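Local coordinates for protein ZmpA Glycopeptidase (Clostridium perfringens, PDB 6XSX) that probably cleaves the peptide backbone of glycosylated proteins, acting through the M60 metallopeptidase module that this chain represents, at residues E296-R308 with L348-L360. Sequence-based numbering, arbitrary orientation.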
loop_
_atom_site.group_PDB
_atom_site.type_symbol
_atom_site.label_atom_id
_atom_site.label_comp_id
_atom_site.label_asym_id
_atom_site.label_seq_id
_atom_site.Cartn_x
_atom_site.Cartn_y
_atom_site.Cartn_z
ATOM N N GLU A 296 -11.119 -2.745 4.508
ATOM C CA GLU A 296 -10.786 -1.579 5.317
ATOM C C GLU A 296 -9.818 -1.981 6.429
ATOM O O GLU A 296 -9.031 -1.169 6.917
ATOM C CB GLU A 296 -12.048 -0.945 5.902
ATOM C CG GLU A 296 -12.977 -0.365 4.849
ATOM C CD GLU A 296 -14.020 -1.301 4.251
ATOM O OE1 GLU A 296 -14.062 -2.503 4.633
ATOM O OE2 GLU A 296 -14.797 -0.825 3.392
ATOM N N VAL A 297 -9.886 -3.246 6.847
ATOM C CA VAL A 297 -8.979 -3.698 7.889
ATOM C C VAL A 297 -7.698 -4.180 7.213
ATOM O O VAL A 297 -6.620 -3.665 7.510
ATOM C CB VAL A 297 -9.627 -4.752 8.810
ATOM C CG1 VAL A 297 -8.622 -5.376 9.761
ATOM C CG2 VAL A 297 -10.799 -4.170 9.594
ATOM N N THR A 298 -7.855 -5.098 6.245
ATOM C CA THR A 298 -6.755 -5.899 5.734
ATOM C C THR A 298 -5.798 -5.062 4.885
ATOM O O THR A 298 -4.637 -5.431 4.752
ATOM C CB THR A 298 -7.229 -7.184 5.035
ATOM O OG1 THR A 298 -8.109 -6.875 3.955
ATOM C CG2 THR A 298 -7.892 -8.162 5.977
ATOM N N ASN A 299 -6.257 -3.920 4.351
ATOM C CA ASN A 299 -5.435 -3.158 3.419
ATOM C C ASN A 299 -4.275 -2.460 4.139
ATOM O O ASN A 299 -3.296 -2.055 3.511
ATOM C CB ASN A 299 -6.276 -2.293 2.472
ATOM C CG ASN A 299 -6.992 -3.111 1.410
ATOM O OD1 ASN A 299 -6.689 -4.287 1.211
ATOM N ND2 ASN A 299 -7.937 -2.503 0.706
ATOM N N ASN A 300 -4.379 -2.357 5.466
ATOM C CA ASN A 300 -3.355 -1.756 6.303
ATOM C C ASN A 300 -2.095 -2.620 6.339
ATOM O O ASN A 300 -1.037 -2.170 6.771
ATOM C CB ASN A 300 -3.866 -1.596 7.733
ATOM C CG ASN A 300 -5.029 -0.634 7.817
ATOM O OD1 ASN A 300 -4.909 0.514 7.412
ATOM N ND2 ASN A 300 -6.156 -1.097 8.333
ATOM N N MET A 301 -2.225 -3.886 5.948
ATOM C CA MET A 301 -1.083 -4.780 5.992
ATOM C C MET A 301 -0.000 -4.255 5.056
ATOM O O MET A 301 1.190 -4.493 5.297
ATOM C CB MET A 301 -1.462 -6.208 5.592
ATOM C CG MET A 301 -2.266 -6.933 6.658
ATOM S SD MET A 301 -1.336 -7.259 8.206
ATOM C CE MET A 301 -0.282 -8.597 7.657
ATOM N N LEU A 302 -0.421 -3.517 4.010
ATOM C CA LEU A 302 0.534 -3.030 3.025
ATOM C C LEU A 302 1.401 -1.912 3.611
ATOM O O LEU A 302 2.626 -2.041 3.633
ATOM C CB LEU A 302 -0.133 -2.646 1.693
ATOM C CG LEU A 302 0.850 -2.221 0.596
ATOM C CD1 LEU A 302 1.724 -3.387 0.143
ATOM C CD2 LEU A 302 0.138 -1.608 -0.602
ATOM N N PRO A 303 0.845 -0.772 4.091
ATOM C CA PRO A 303 1.691 0.258 4.696
ATOM C C PRO A 303 2.533 -0.260 5.870
ATOM O O PRO A 303 3.686 0.148 6.010
ATOM C CB PRO A 303 0.711 1.394 5.035
ATOM C CG PRO A 303 -0.655 0.719 5.089
ATOM C CD PRO A 303 -0.573 -0.372 4.040
ATOM N N LEU A 304 1.987 -1.191 6.675
ATOM C CA LEU A 304 2.743 -1.757 7.791
ATOM C C LEU A 304 3.997 -2.476 7.285
ATOM O O LEU A 304 5.059 -2.326 7.876
ATOM C CB LEU A 304 1.872 -2.699 8.632
ATOM C CG LEU A 304 0.748 -2.049 9.440
ATOM C CD1 LEU A 304 -0.205 -3.105 9.985
ATOM C CD2 LEU A 304 1.285 -1.193 10.572
ATOM N N HIS A 305 3.862 -3.234 6.187
ATOM C CA HIS A 305 4.963 -3.984 5.598
ATOM C C HIS A 305 6.066 -3.038 5.135
ATOM O O HIS A 305 7.248 -3.286 5.412
ATOM C CB HIS A 305 4.463 -4.900 4.471
ATOM C CG HIS A 305 5.521 -5.565 3.653
ATOM N ND1 HIS A 305 6.332 -6.567 4.149
ATOM C CD2 HIS A 305 5.864 -5.410 2.353
ATOM C CE1 HIS A 305 7.129 -7.003 3.192
ATOM N NE2 HIS A 305 6.875 -6.290 2.078
ATOM N N PHE A 306 5.655 -1.949 4.465
ATOM C CA PHE A 306 6.571 -0.957 3.933
ATOM C C PHE A 306 7.304 -0.248 5.069
ATOM O O PHE A 306 8.453 0.153 4.892
ATOM C CB PHE A 306 5.896 -0.060 2.886
ATOM C CG PHE A 306 6.072 -0.564 1.473
ATOM C CD1 PHE A 306 7.215 -0.261 0.747
ATOM C CD2 PHE A 306 5.117 -1.378 0.882
ATOM C CE1 PHE A 306 7.391 -0.750 -0.543
ATOM C CE2 PHE A 306 5.292 -1.870 -0.405
ATOM C CZ PHE A 306 6.427 -1.544 -1.119
ATOM N N GLU A 307 6.632 -0.112 6.221
ATOM C CA GLU A 307 7.271 0.377 7.433
ATOM C C GLU A 307 8.335 -0.618 7.902
ATOM O O GLU A 307 9.477 -0.237 8.171
ATOM C CB GLU A 307 6.218 0.656 8.508
ATOM C CG GLU A 307 5.580 2.022 8.341
ATOM C CD GLU A 307 4.377 2.316 9.218
ATOM O OE1 GLU A 307 3.698 1.349 9.657
ATOM O OE2 GLU A 307 4.117 3.515 9.449
ATOM N N ARG A 308 7.962 -1.898 7.977
ATOM C CA ARG A 308 8.870 -2.917 8.485
ATOM C C ARG A 308 10.096 -3.064 7.583
ATOM O O ARG A 308 11.213 -3.150 8.087
ATOM C CB ARG A 308 8.164 -4.267 8.631
ATOM C CG ARG A 308 9.091 -5.403 9.029
ATOM C CD ARG A 308 8.453 -6.740 8.701
ATOM N NE ARG A 308 9.112 -7.852 9.373
ATOM C CZ ARG A 308 8.643 -9.096 9.454
ATOM N NH1 ARG A 308 7.490 -9.427 8.890
ATOM N NH2 ARG A 308 9.340 -10.010 10.097
ATOM N N LEU A 348 -9.207 0.523 13.448
ATOM C CA LEU A 348 -8.847 -0.337 12.336
ATOM C C LEU A 348 -7.514 -1.044 12.588
ATOM O O LEU A 348 -7.346 -2.183 12.174
ATOM C CB LEU A 348 -8.847 0.495 11.048
ATOM C CG LEU A 348 -10.221 1.026 10.623
ATOM C CD1 LEU A 348 -10.113 1.893 9.379
ATOM C CD2 LEU A 348 -11.205 -0.115 10.389
ATOM N N LEU A 349 -6.567 -0.379 13.261
ATOM C CA LEU A 349 -5.277 -0.994 13.542
ATOM C C LEU A 349 -5.436 -2.113 14.566
ATOM O O LEU A 349 -4.762 -3.137 14.471
ATOM C CB LEU A 349 -4.279 0.058 14.033
ATOM C CG LEU A 349 -3.803 1.061 12.983
ATOM C CD1 LEU A 349 -2.913 2.114 13.623
ATOM C CD2 LEU A 349 -3.071 0.356 11.845
ATOM N N SER A 350 -6.332 -1.907 15.538
ATOM C CA SER A 350 -6.660 -2.939 16.506
ATOM C C SER A 350 -7.204 -4.177 15.799
ATOM O O SER A 350 -6.918 -5.303 16.203
ATOM C CB SER A 350 -7.650 -2.439 17.534
ATOM O OG SER A 350 -6.985 -1.633 18.483
ATOM N N HIS A 351 -8.024 -3.955 14.772
ATOM C CA HIS A 351 -8.646 -5.064 14.074
ATOM C C HIS A 351 -7.609 -5.822 13.252
ATOM O O HIS A 351 -7.735 -7.033 13.090
ATOM C CB HIS A 351 -9.880 -4.608 13.278
ATOM C CG HIS A 351 -11.112 -4.552 14.123
ATOM N ND1 HIS A 351 -11.889 -5.671 14.373
ATOM C CD2 HIS A 351 -11.681 -3.539 14.816
ATOM C CE1 HIS A 351 -12.895 -5.342 15.163
ATOM N NE2 HIS A 351 -12.786 -4.040 15.452
ATOM N N VAL A 352 -6.591 -5.111 12.747
ATOM C CA VAL A 352 -5.596 -5.734 11.879
ATOM C C VAL A 352 -4.503 -6.404 12.719
ATOM O O VAL A 352 -3.826 -7.308 12.227
ATOM C CB VAL A 352 -5.013 -4.752 10.836
ATOM C CG1 VAL A 352 -3.900 -3.884 11.406
ATOM C CG2 VAL A 352 -4.522 -5.486 9.592
ATOM N N ALA A 353 -4.380 -5.976 13.990
ATOM C CA ALA A 353 -3.305 -6.386 14.889
ATOM C C ALA A 353 -3.041 -7.896 14.844
ATOM O O ALA A 353 -1.891 -8.304 14.673
ATOM C CB ALA A 353 -3.560 -5.904 16.301
ATOM N N PRO A 354 -4.056 -8.778 15.011
ATOM C CA PRO A 354 -3.814 -10.224 15.027
ATOM C C PRO A 354 -3.157 -10.777 13.760
ATOM O O PRO A 354 -2.412 -11.759 13.816
ATOM C CB PRO A 354 -5.221 -10.828 15.207
ATOM C CG PRO A 354 -6.167 -9.719 14.772
ATOM C CD PRO A 354 -5.478 -8.451 15.227
ATOM N N LEU A 355 -3.472 -10.147 12.624
ATOM C CA LEU A 355 -2.965 -10.556 11.323
ATOM C C LEU A 355 -1.531 -10.057 11.167
ATOM O O LEU A 355 -0.674 -10.770 10.653
ATOM C CB LEU A 355 -3.870 -9.991 10.220
ATOM C CG LEU A 355 -5.286 -10.576 10.175
ATOM C CD1 LEU A 355 -6.173 -9.798 9.212
ATOM C CD2 LEU A 355 -5.270 -12.047 9.803
ATOM N N TRP A 356 -1.287 -8.822 11.611
ATOM C CA TRP A 356 0.048 -8.248 11.577
ATOM C C TRP A 356 1.016 -9.096 12.409
ATOM O O TRP A 356 2.148 -9.351 11.991
ATOM C CB TRP A 356 0.013 -6.783 12.031
ATOM C CG TRP A 356 1.362 -6.128 12.027
ATOM C CD1 TRP A 356 2.002 -5.555 13.087
ATOM C CD2 TRP A 356 2.256 -6.009 10.906
ATOM N NE1 TRP A 356 3.215 -5.056 12.694
ATOM C CE2 TRP A 356 3.408 -5.337 11.368
ATOM C CE3 TRP A 356 2.199 -6.395 9.559
ATOM C CZ2 TRP A 356 4.488 -5.048 10.531
ATOM C CZ3 TRP A 356 3.271 -6.114 8.732
ATOM C CH2 TRP A 356 4.399 -5.447 9.215
ATOM N N GLN A 357 0.557 -9.535 13.588
ATOM C CA GLN A 357 1.349 -10.369 14.483
ATOM C C GLN A 357 1.772 -11.666 13.795
ATOM O O GLN A 357 2.920 -12.087 13.934
ATOM C CB GLN A 357 0.569 -10.700 15.755
ATOM C CG GLN A 357 0.368 -9.508 16.673
ATOM C CD GLN A 357 -0.277 -9.903 17.976
ATOM O OE1 GLN A 357 -1.270 -10.624 18.001
ATOM N NE2 GLN A 357 0.289 -9.423 19.075
ATOM N N LEU A 358 0.835 -12.311 13.087
ATOM C CA LEU A 358 1.138 -13.539 12.363
ATOM C C LEU A 358 2.179 -13.269 11.278
ATOM O O LEU A 358 2.993 -14.141 10.993
ATOM C CB LEU A 358 -0.140 -14.145 11.769
ATOM C CG LEU A 358 -1.194 -14.596 12.786
ATOM C CD1 LEU A 358 -2.474 -15.066 12.099
ATOM C CD2 LEU A 358 -0.655 -15.680 13.715
ATOM N N GLN A 359 2.157 -12.057 10.699
ATOM C CA GLN A 359 3.082 -11.667 9.643
ATOM C C GLN A 359 4.455 -11.334 10.232
ATOM O O GLN A 359 5.481 -11.589 9.606
ATOM C CB GLN A 359 2.531 -10.486 8.842
ATOM C CG GLN A 359 3.468 -9.968 7.757
ATOM C CD GLN A 359 3.685 -10.943 6.619
ATOM O OE1 GLN A 359 2.933 -11.894 6.428
ATOM N NE2 GLN A 359 4.738 -10.722 5.858
ATOM N N LEU A 360 4.473 -10.772 11.442
ATOM C CA LEU A 360 5.734 -10.555 12.140
ATOM C C LEU A 360 6.378 -11.914 12.433
ATOM O O LEU A 360 7.588 -12.076 12.300
ATOM C CB LEU A 360 5.467 -9.778 13.437
ATOM C CG LEU A 360 5.142 -8.288 13.284
ATOM C CD1 LEU A 360 4.589 -7.732 14.594
ATOM C CD2 LEU A 360 6.385 -7.499 12.894
HETATM O O HOH W 1 6.473 -8.086 6.782
HETATM O O HOH W 2 9.299 -13.295 10.042
#
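Two helices of the M60 peptidase module, 301-308 and 348-360, pack at 44° between their N-to-C directions, and Met301 enters the second as a knob among Val352, Leu355, Trp356 and Gln359. Its unbranched, flexible chain suits this hole: the bend at chi2 carries SD to the edge of the Trp356 ring as a Met-aromatic contact, and a further bend at chi3 turns the terminal CE to within 3.6 Å of Gln359 CB. One turn on, Leu304 lies over a face of the same indole, its CB 3.6 Å from the centroid of the six-membered ring and almost on the normal, a CH-pi contact. Trp356 carries its CG anti to the backbone N (chi1 180°), which sends the broad ring across to helix 301-308; Leu360 CG covers the opposite face, so the indole is held between two leucines.

A type I turn from Thr298 to Met301 joins the two helical pieces of 296-308. There the compact, branched Val297 fits against the other backbone, CG1 lying 3.6 Å from Val352 N and CG2 against His351 CB, with Leu348 CD2 a little farther. Asn300, in the turn, gives a weak bond from ND2 to Val297 O, and its side chain packs on His281 and Trp277 of helix 277-286, whose HExxH sequence is consistent with the zinc site of such peptidases, though no metal is bound to it here.

At the far end, Arg308 is long enough, extended from CG to NE, for NH1 to donate to Gln359 O (3.0 Å, 144° at the hydrogen), from above the carbonyl plane. One water accepts from Arg308 NH1 and Gln359 NE2 and also meets His305 ND1, while His305 NE2 bonds to Glu219; Gln359 OE1 accepts from Trp366 N, and NE2 also donates to Lys363 O. A second water links Arg308 NH2 to Leu360 O.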